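Local coordinates for protein uncharacterized sugar kinase PH1459 (Pyrococcus horikoshii, PDB 3EWM) that binds ATP and probably phosphorylates a sugar, perhaps fructose, as a member of the PfkB carbohydrate kinase family, at residues 89-94 and 102-107; 108-113 and 132-137; 205-210 and 222-227. All coordinates share one frame; numbering follows the deposited sequence.

Contact 1: 89-94 and 102-107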
loop_
_atom_site.group_PDB
_atom_site.type_symbol
_atom_site.label_atom_id
_atom_site.label_comp_id
_atom_site.label_asym_id
_atom_site.label_seq_id
_atom_site.Cartn_x
_atom_site.Cartn_y
_atom_site.Cartn_z
ATOM N N ILE A 89 -1.409 4.187 2.743
ATOM C CA ILE A 89 -0.698 3.130 3.392
ATOM C C ILE A 89 0.781 3.495 3.427
ATOM O O ILE A 89 1.326 4.160 2.533
ATOM C CB ILE A 89 -0.880 1.738 2.691
ATOM C CG1 ILE A 89 -0.427 1.821 1.236
ATOM C CG2 ILE A 89 -2.330 1.159 2.872
ATOM C CD1 ILE A 89 -0.114 0.490 0.660
ATOM N N VAL A 90 1.415 3.106 4.509
ATOM C CA VAL A 90 2.845 3.181 4.595
ATOM C C VAL A 90 3.352 1.926 5.282
ATOM O O VAL A 90 2.769 1.476 6.259
ATOM C CB VAL A 90 3.339 4.499 5.290
ATOM C CG1 VAL A 90 2.748 4.652 6.656
ATOM C CG2 VAL A 90 4.898 4.544 5.361
ATOM N N PHE A 91 4.420 1.363 4.727
ATOM C CA PHE A 91 5.120 0.236 5.328
ATOM C C PHE A 91 6.288 0.807 6.092
ATOM O O PHE A 91 7.035 1.616 5.560
ATOM C CB PHE A 91 5.585 -0.728 4.246
ATOM C CG PHE A 91 4.447 -1.334 3.476
ATOM C CD1 PHE A 91 3.873 -2.545 3.895
ATOM C CD2 PHE A 91 3.917 -0.683 2.360
ATOM C CE1 PHE A 91 2.808 -3.094 3.211
ATOM C CE2 PHE A 91 2.845 -1.237 1.667
ATOM C CZ PHE A 91 2.292 -2.440 2.102
ATOM N N VAL A 92 6.398 0.429 7.354
ATOM C CA VAL A 92 7.311 1.109 8.247
ATOM C C VAL A 92 8.210 0.098 8.933
ATOM O O VAL A 92 7.761 -0.968 9.368
ATOM C CB VAL A 92 6.555 2.051 9.267
ATOM C CG1 VAL A 92 5.468 2.819 8.570
ATOM C CG2 VAL A 92 5.909 1.262 10.334
ATOM N N GLN A 93 9.499 0.397 8.928
ATOM C CA GLN A 93 10.420 -0.303 9.806
ATOM C C GLN A 93 10.872 0.703 10.855
ATOM O O GLN A 93 11.645 1.622 10.563
ATOM C CB GLN A 93 11.599 -0.905 9.046
ATOM C CG GLN A 93 12.646 -1.590 9.951
ATOM C CD GLN A 93 12.031 -2.598 10.922
ATOM O OE1 GLN A 93 11.510 -2.225 11.971
ATOM N NE2 GLN A 93 12.115 -3.880 10.580
ATOM N N LEU A 94 10.383 0.527 12.078
ATOM C CA LEU A 94 10.733 1.444 13.167
ATOM C C LEU A 94 12.031 1.033 13.863
ATOM O O LEU A 94 12.665 1.857 14.506
ATOM C CB LEU A 94 9.586 1.550 14.190
ATOM C CG LEU A 94 8.240 2.087 13.696
ATOM C CD1 LEU A 94 7.145 1.846 14.753
ATOM C CD2 LEU A 94 8.311 3.571 13.330
ATOM N N LEU A 102 8.133 2.873 3.436
ATOM C CA LEU A 102 7.762 2.897 2.039
ATOM C C LEU A 102 6.357 3.403 2.036
ATOM O O LEU A 102 5.427 2.687 2.409
ATOM C CB LEU A 102 7.843 1.520 1.404
ATOM C CG LEU A 102 7.313 1.359 -0.024
ATOM C CD1 LEU A 102 8.005 2.308 -1.041
ATOM C CD2 LEU A 102 7.478 -0.095 -0.418
ATOM N N LEU A 103 6.236 4.672 1.666
ATOM C CA LEU A 103 4.958 5.381 1.670
ATOM C C LEU A 103 4.423 5.387 0.251
ATOM O O LEU A 103 5.135 5.761 -0.682
ATOM C CB LEU A 103 5.148 6.807 2.187
ATOM C CG LEU A 103 3.915 7.711 2.245
ATOM C CD1 LEU A 103 4.035 8.633 3.439
ATOM C CD2 LEU A 103 3.746 8.507 0.925
ATOM N N TYR A 104 3.174 4.960 0.109
ATOM C CA TYR A 104 2.482 4.938 -1.167
ATOM C C TYR A 104 1.826 6.296 -1.369
ATOM O O TYR A 104 1.036 6.735 -0.537
ATOM C CB TYR A 104 1.482 3.775 -1.204
ATOM C CG TYR A 104 2.188 2.506 -1.589
ATOM C CD1 TYR A 104 3.196 1.975 -0.774
ATOM C CD2 TYR A 104 1.920 1.876 -2.800
ATOM C CE1 TYR A 104 3.897 0.859 -1.149
ATOM C CE2 TYR A 104 2.608 0.736 -3.171
ATOM C CZ TYR A 104 3.603 0.239 -2.353
ATOM O OH TYR A 104 4.312 -0.895 -2.722
ATOM N N ASP A 105 2.191 6.979 -2.448
ATOM C CA ASP A 105 1.828 8.375 -2.566
ATOM C C ASP A 105 0.566 8.587 -3.386
ATOM O O ASP A 105 -0.080 9.604 -3.255
ATOM C CB ASP A 105 2.991 9.215 -3.100
ATOM C CG ASP A 105 3.309 8.916 -4.546
ATOM O OD1 ASP A 105 3.141 7.755 -4.974
ATOM O OD2 ASP A 105 3.733 9.848 -5.258
ATOM N N ASP A 106 0.185 7.654 -4.247
ATOM C CA ASP A 106 -1.024 7.969 -4.980
ATOM C C ASP A 106 -2.185 7.380 -4.247
ATOM O O ASP A 106 -2.729 6.336 -4.640
ATOM C CB ASP A 106 -1.007 7.552 -6.439
ATOM C CG ASP A 106 -1.614 8.620 -7.313
ATOM O OD1 ASP A 106 -0.860 9.238 -8.104
ATOM O OD2 ASP A 106 -2.821 8.905 -7.143
ATOM N N VAL A 107 -2.523 8.062 -3.160
ATOM C CA VAL A 107 -3.492 7.593 -2.204
ATOM C C VAL A 107 -4.417 8.756 -1.851
ATOM O O VAL A 107 -4.156 9.907 -2.212
ATOM C CB VAL A 107 -2.807 7.053 -0.922
ATOM C CG1 VAL A 107 -2.038 5.737 -1.217
ATOM C CG2 VAL A 107 -1.890 8.121 -0.314
HETATM O O HOH W 1 0.496 6.711 1.939
#

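Contact 2: 108-113 and 132-137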
loop_
_atom_site.group_PDB
_atom_site.type_symbol
_atom_site.label_atom_id
_atom_site.label_comp_id
_atom_site.label_asym_id
_atom_site.label_seq_id
_atom_site.Cartn_x
_atom_site.Cartn_y
_atom_site.Cartn_z
ATOM N N ALA A 108 -5.474 8.435 -1.119
ATOM C CA ALA A 108 -6.604 9.325 -0.958
ATOM C C ALA A 108 -6.249 10.617 -0.237
ATOM O O ALA A 108 -6.749 11.684 -0.621
ATOM C CB ALA A 108 -7.724 8.610 -0.241
ATOM N N TYR A 109 -5.376 10.545 0.779
ATOM C CA TYR A 109 -5.122 11.748 1.593
ATOM C C TYR A 109 -4.346 12.815 0.833
ATOM O O TYR A 109 -4.359 13.991 1.228
ATOM C CB TYR A 109 -4.466 11.427 2.953
ATOM C CG TYR A 109 -3.066 10.898 2.864
ATOM C CD1 TYR A 109 -1.993 11.743 2.576
ATOM C CD2 TYR A 109 -2.808 9.545 3.095
ATOM C CE1 TYR A 109 -0.696 11.264 2.518
ATOM C CE2 TYR A 109 -1.521 9.050 3.014
ATOM C CZ TYR A 109 -0.471 9.914 2.718
ATOM O OH TYR A 109 0.799 9.408 2.619
ATOM N N PHE A 110 -3.707 12.403 -0.261
ATOM C CA PHE A 110 -2.990 13.310 -1.163
ATOM C C PHE A 110 -3.900 13.880 -2.254
ATOM O O PHE A 110 -3.479 14.741 -3.027
ATOM C CB PHE A 110 -1.798 12.607 -1.812
ATOM C CG PHE A 110 -0.549 12.577 -0.972
ATOM C CD1 PHE A 110 -0.088 13.723 -0.331
ATOM C CD2 PHE A 110 0.202 11.401 -0.866
ATOM C CE1 PHE A 110 1.080 13.708 0.410
ATOM C CE2 PHE A 110 1.400 11.384 -0.131
ATOM C CZ PHE A 110 1.833 12.534 0.506
ATOM N N ASN A 111 -5.160 13.448 -2.261
ATOM C CA ASN A 111 -6.143 13.846 -3.266
ATOM C C ASN A 111 -7.248 14.797 -2.746
ATOM O O ASN A 111 -8.374 14.780 -3.246
ATOM C CB ASN A 111 -6.791 12.579 -3.845
ATOM C CG ASN A 111 -7.368 12.788 -5.229
ATOM O OD1 ASN A 111 -6.853 13.585 -6.023
ATOM N ND2 ASN A 111 -8.417 12.036 -5.545
HETATM N N MSE A 112 -6.936 15.625 -1.745
HETATM C CA MSE A 112 -7.926 16.549 -1.200
HETATM C C MSE A 112 -8.084 17.770 -2.077
HETATM O O MSE A 112 -7.108 18.366 -2.509
HETATM C CB MSE A 112 -7.556 16.978 0.220
HETATM C CG MSE A 112 -7.868 15.907 1.236
HETATM SE SE MSE A 112 -7.637 16.564 3.049
HETATM C CE MSE A 112 -5.801 16.134 3.118
ATOM N N THR A 113 -9.325 18.130 -2.353
ATOM C CA THR A 113 -9.599 19.369 -3.059
ATOM C C THR A 113 -10.380 20.250 -2.105
ATOM O O THR A 113 -10.809 19.807 -1.029
ATOM C CB THR A 113 -10.406 19.121 -4.362
ATOM O OG1 THR A 113 -11.617 18.446 -4.030
ATOM C CG2 THR A 113 -9.611 18.251 -5.347
ATOM N N SER A 132 4.089 18.637 7.326
ATOM C CA SER A 132 4.617 18.784 5.973
ATOM C C SER A 132 4.290 17.616 5.033
ATOM O O SER A 132 4.285 17.783 3.822
ATOM C CB SER A 132 6.107 19.079 5.999
ATOM O OG SER A 132 6.866 17.908 6.150
ATOM N N VAL A 133 4.014 16.441 5.595
ATOM C CA VAL A 133 3.837 15.242 4.784
ATOM C C VAL A 133 2.691 15.432 3.793
ATOM O O VAL A 133 2.814 15.101 2.618
ATOM C CB VAL A 133 3.643 13.995 5.649
ATOM C CG1 VAL A 133 3.168 12.821 4.815
ATOM C CG2 VAL A 133 4.981 13.656 6.394
ATOM N N ILE A 134 1.610 16.026 4.264
ATOM C CA ILE A 134 0.461 16.259 3.407
ATOM C C ILE A 134 0.841 17.106 2.185
ATOM O O ILE A 134 0.264 16.952 1.113
ATOM C CB ILE A 134 -0.725 16.873 4.186
ATOM C CG1 ILE A 134 -1.973 16.856 3.302
ATOM C CG2 ILE A 134 -0.433 18.285 4.661
ATOM C CD1 ILE A 134 -2.407 15.504 2.957
ATOM N N LEU A 135 1.851 17.959 2.352
ATOM C CA LEU A 135 2.224 18.934 1.347
ATOM C C LEU A 135 3.045 18.320 0.222
ATOM O O LEU A 135 3.349 19.003 -0.759
ATOM C CB LEU A 135 2.994 20.101 1.993
ATOM C CG LEU A 135 2.327 20.798 3.184
ATOM C CD1 LEU A 135 3.244 21.825 3.799
ATOM C CD2 LEU A 135 0.935 21.399 2.792
ATOM N N ALA A 136 3.388 17.038 0.354
ATOM C CA ALA A 136 4.303 16.405 -0.572
ATOM C C ALA A 136 3.706 16.234 -1.959
ATOM O O ALA A 136 4.444 16.153 -2.934
ATOM C CB ALA A 136 4.826 15.061 -0.015
ATOM N N ARG A 137 2.368 16.209 -2.048
ATOM C CA ARG A 137 1.708 15.986 -3.319
ATOM C C ARG A 137 0.506 16.888 -3.477
ATOM O O ARG A 137 -0.175 17.196 -2.514
ATOM C CB ARG A 137 1.223 14.538 -3.447
ATOM C CG ARG A 137 2.299 13.484 -3.336
ATOM C CD ARG A 137 3.159 13.427 -4.604
ATOM N NE ARG A 137 4.153 12.369 -4.476
ATOM C CZ ARG A 137 5.308 12.489 -3.825
ATOM N NH1 ARG A 137 5.654 13.637 -3.249
ATOM N NH2 ARG A 137 6.129 11.453 -3.752
#

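Contact 3: 205-210 and 222-227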
loop_
_atom_site.group_PDB
_atom_site.type_symbol
_atom_site.label_atom_id
_atom_site.label_comp_id
_atom_site.label_asym_id
_atom_site.label_seq_id
_atom_site.Cartn_x
_atom_site.Cartn_y
_atom_site.Cartn_z
ATOM N N GLU A 205 13.969 30.350 7.944
ATOM C CA GLU A 205 13.862 30.473 9.385
ATOM C C GLU A 205 12.829 29.469 9.935
ATOM O O GLU A 205 11.708 29.383 9.444
ATOM C CB GLU A 205 13.523 31.923 9.769
ATOM C CG GLU A 205 13.192 32.139 11.249
ATOM C CD GLU A 205 13.559 33.526 11.781
ATOM O OE1 GLU A 205 14.190 33.601 12.860
ATOM O OE2 GLU A 205 13.224 34.542 11.144
ATOM N N VAL A 206 13.222 28.695 10.937
ATOM C CA VAL A 206 12.316 27.715 11.514
ATOM C C VAL A 206 11.845 28.257 12.857
ATOM O O VAL A 206 12.385 27.946 13.926
ATOM C CB VAL A 206 12.937 26.321 11.632
ATOM C CG1 VAL A 206 11.920 25.327 12.223
ATOM C CG2 VAL A 206 13.438 25.842 10.264
ATOM N N LYS A 207 10.818 29.080 12.769
ATOM C CA LYS A 207 10.301 29.812 13.896
ATOM C C LYS A 207 8.830 30.011 13.622
ATOM O O LYS A 207 8.459 30.413 12.506
ATOM C CB LYS A 207 11.004 31.180 13.964
ATOM C CG LYS A 207 10.502 32.144 15.032
ATOM C CD LYS A 207 11.359 33.429 15.086
ATOM C CE LYS A 207 11.217 34.126 16.447
ATOM N NZ LYS A 207 11.535 33.219 17.610
ATOM N N GLY A 208 7.994 29.702 14.611
ATOM C CA GLY A 208 6.588 30.117 14.559
ATOM C C GLY A 208 6.507 31.584 14.951
ATOM O O GLY A 208 7.441 32.106 15.549
ATOM N N SER A 209 5.405 32.254 14.622
ATOM C CA SER A 209 5.257 33.668 14.976
ATOM C C SER A 209 5.032 33.844 16.489
ATOM O O SER A 209 5.453 34.843 17.096
ATOM C CB SER A 209 4.121 34.293 14.159
ATOM O OG SER A 209 2.888 33.738 14.540
HETATM N N MSE A 210 4.403 32.844 17.098
HETATM C CA MSE A 210 4.056 32.890 18.505
HETATM C C MSE A 210 4.962 31.998 19.350
HETATM O O MSE A 210 5.308 32.350 20.484
HETATM C CB MSE A 210 2.601 32.474 18.679
HETATM C CG MSE A 210 2.268 31.799 19.998
HETATM SE SE MSE A 210 0.377 31.343 20.212
HETATM C CE MSE A 210 -0.342 33.148 20.447
ATOM N N ARG A 222 13.060 22.265 23.534
ATOM C CA ARG A 222 13.292 23.656 23.829
ATOM C C ARG A 222 12.100 24.450 23.302
ATOM O O ARG A 222 11.590 24.176 22.224
ATOM C CB ARG A 222 14.610 24.057 23.168
ATOM C CG ARG A 222 14.820 25.513 22.846
ATOM C CD ARG A 222 16.170 25.698 22.110
ATOM N NE ARG A 222 17.265 25.029 22.802
ATOM C CZ ARG A 222 18.163 24.220 22.242
ATOM N NH1 ARG A 222 18.166 23.975 20.931
ATOM N NH2 ARG A 222 19.092 23.666 23.005
ATOM N N LEU A 223 11.632 25.406 24.092
ATOM C CA LEU A 223 10.540 26.264 23.668
ATOM C C LEU A 223 11.071 27.660 23.495
ATOM O O LEU A 223 11.695 28.203 24.399
ATOM C CB LEU A 223 9.399 26.266 24.676
ATOM C CG LEU A 223 8.699 24.927 24.900
ATOM C CD1 LEU A 223 7.602 25.115 25.919
ATOM C CD2 LEU A 223 8.154 24.366 23.596
ATOM N N ILE A 224 10.832 28.224 22.323
ATOM C CA ILE A 224 11.325 29.551 21.993
ATOM C C ILE A 224 10.158 30.492 21.736
ATOM O O ILE A 224 9.273 30.211 20.916
ATOM C CB ILE A 224 12.249 29.514 20.769
ATOM C CG1 ILE A 224 13.373 28.509 20.998
ATOM C CG2 ILE A 224 12.817 30.914 20.473
ATOM C CD1 ILE A 224 13.431 27.455 19.951
ATOM N N LYS A 225 10.154 31.602 22.459
ATOM C CA LYS A 225 9.258 32.705 22.151
ATOM C C LYS A 225 10.085 33.972 22.071
ATOM O O LYS A 225 10.750 34.361 23.045
ATOM C CB LYS A 225 8.131 32.834 23.172
ATOM C CG LYS A 225 7.155 33.938 22.805
ATOM C CD LYS A 225 5.792 33.724 23.410
ATOM C CE LYS A 225 4.804 34.785 22.898
ATOM N NZ LYS A 225 4.701 34.830 21.399
ATOM N N ASN A 226 10.052 34.594 20.892
ATOM C CA ASN A 226 10.919 35.728 20.566
ATOM C C ASN A 226 12.377 35.379 20.831
ATOM O O ASN A 226 12.946 34.547 20.123
ATOM C CB ASN A 226 10.472 36.987 21.316
ATOM C CG ASN A 226 9.011 37.299 21.086
ATOM O OD1 ASN A 226 8.259 37.540 22.030
ATOM N ND2 ASN A 226 8.592 37.270 19.826
ATOM N N GLU A 227 12.961 35.986 21.865
ATOM C CA GLU A 227 14.353 35.734 22.233
ATOM C C GLU A 227 14.440 34.737 23.385
ATOM O O GLU A 227 15.515 34.193 23.653
ATOM C CB GLU A 227 15.060 37.038 22.638
ATOM C CG GLU A 227 14.279 38.325 22.337
ATOM C CD GLU A 227 13.324 38.716 23.459
ATOM O OE1 GLU A 227 13.596 39.731 24.140
ATOM O OE2 GLU A 227 12.312 38.008 23.674
HETATM O O HOH W 2 9.507 31.326 18.565
HETATM O O HOH W 3 8.088 33.386 18.441
HETATM O O HOH W 4 6.324 35.911 19.403
#

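Contact 1: 89-94 and 102-107
Tyr-104 lies against Ile-89 and Phe-91 at the open end of the beta hairpin made by strands 88-93 and 100-103, part of the small four-stranded sheet that forms the lid of PfkB-type sugar kinases. Its CG stands anti to the carbonyl carbon (chi1 -83°), which sends the ring back over strand 88-93. CB rests 3.7 Å from Ile-89 CG1. CG and CD1 then lie under the Ile-89 CD1 methyl, which makes a CH-pi contact over one face, offset toward the rim, 4.1 Å from the ring centroid. Farther out, CE1 comes 3.7 Å from Phe-91 CE2, the two rings meeting obliquely with planes 66° apart. At the tip, OH bonds to Thr-87 O of the second subunit, a polar end that suits a buried aromatic at a dimer interface. A leucine in this place would probably leave that Thr-87 carbonyl without its partner and open a gap beside Phe-91. The beta-branched Val-90, suited to a strand, forms a non-hydrogen-bonded pair with the apolar Leu-103 on the sheet's other face, Val-90 CG2 lying 3.9 Å from Leu-103 CB. Phe-91 and Leu-102 form the hydrogen-bonded pair, with Phe-91 N 2.9 Å from Leu-102 O and Leu-102 N 2.7 Å from Phe-91 O. Ile-89 O accepts twice: from Tyr-104 N at 3.2 Å, and from a water 2.7 Å from Ile-89 O.

Contact 2: 108-113 and 132-137
Face contacts hold Phe-110 between Arg-137, from across the contact, and its own neighbour Tyr-109. Arg-137 CG sits above the ring centre, 3.6 Å from the centroid and only 4° off the normal, while Tyr-109 CE1 covers the opposite face. Arginine suits the first position because its aliphatic root packs like a hydrocarbon. The bend at chi2 (-74°) turns the guanidinium nearly parallel to the ring, though with CZ 5.9 Å from the centroid the cation-pi attraction is weak at most. At the ring edge, Phe-110 CE1 points at backbone oxygens, 3.1 Å from Val-133 O and 3.4 Å from Ile-134 O. The elements joined here are the short 3-10 segment holding Tyr-109 and Phe-110 and the loop that leads from strand 127-131 of the large central sheet of the ribokinase-like fold into helix 140-151. Apolar contacts gather round the Ile-134 side chain, whose CD1 lies 3.8 Å from Tyr-109 CD1 and is pressed tightly against selenomethionine Met-112 CE at 3.5 Å. The guanidinium has polar partners of its own: NE pairs with Asp-105, and Arg-137 NH1 donates to Leu-167 O and, at 2.8 Å from above the carbonyl plane, to Ala-136 O.

Contact 3: 205-210 and 222-227
The turn of the hairpin 220-225/228-233 sits beside the loop 205-210 that leads into strand 211-215, and two lysines, Lys-207 and Lys-225, join them across a hydrated surface. The turn residue Asn-226 has a positive phi (53°), which together with Glu-227 fits a type II' turn; asparagine tolerates that backbone better than most residues. Lys-207, long enough to cross from the loop, donates from NZ to Asn-226 O at 3.2 Å, in the carbonyl plane and on a lone pair. It also donates to a water, 2.9 Å from Lys-207 NZ, that donates to Ile-224 O. In the other direction, Lys-225 wraps around Met-210 O: CD passes 3.3 Å from that oxygen, and the final bend at chi4 (56°) brings NZ to donate to Met-210 O at 2.7 Å, again on a lone pair. A second water, 2.8 Å from Lys-225 NZ and 2.7 Å from Ser-209 O, links that ammonium to the loop backbone, with a weak bond from Asn-226 ND2. Lysine suits both places, since its flexible chain can carry a multiple donor out to surface carbonyls. A hairpin that carries one reversed strand, 220-225, next to the parallel run ending at 211-215 is characteristic of the ribokinase-like fold.

Contacts 1 and 2 adjoin, with centres 13 Å apart, and tie the lid hairpin to the main domain. They are joined by the 2.7 Å bond between Asp-105 OD2 and Arg-137 NE, and Leu-103 CD2 packs 3.9 Å from Phe-110 CE2. Contact 3 stands apart at the far end of the central sheet, its centre 31 Å from that of contact 1 and 26 Å from that of contact 2. Contacts 2 and 3 stand somewhat back from the ATP-binding residues: the Val-133 side chain is about 11 Å from that of Lys-190, and the Ile-224 side chain about 10 Å from those of Lys-190 and Thr-215. Of the three, contact 1 alone meets the second subunit.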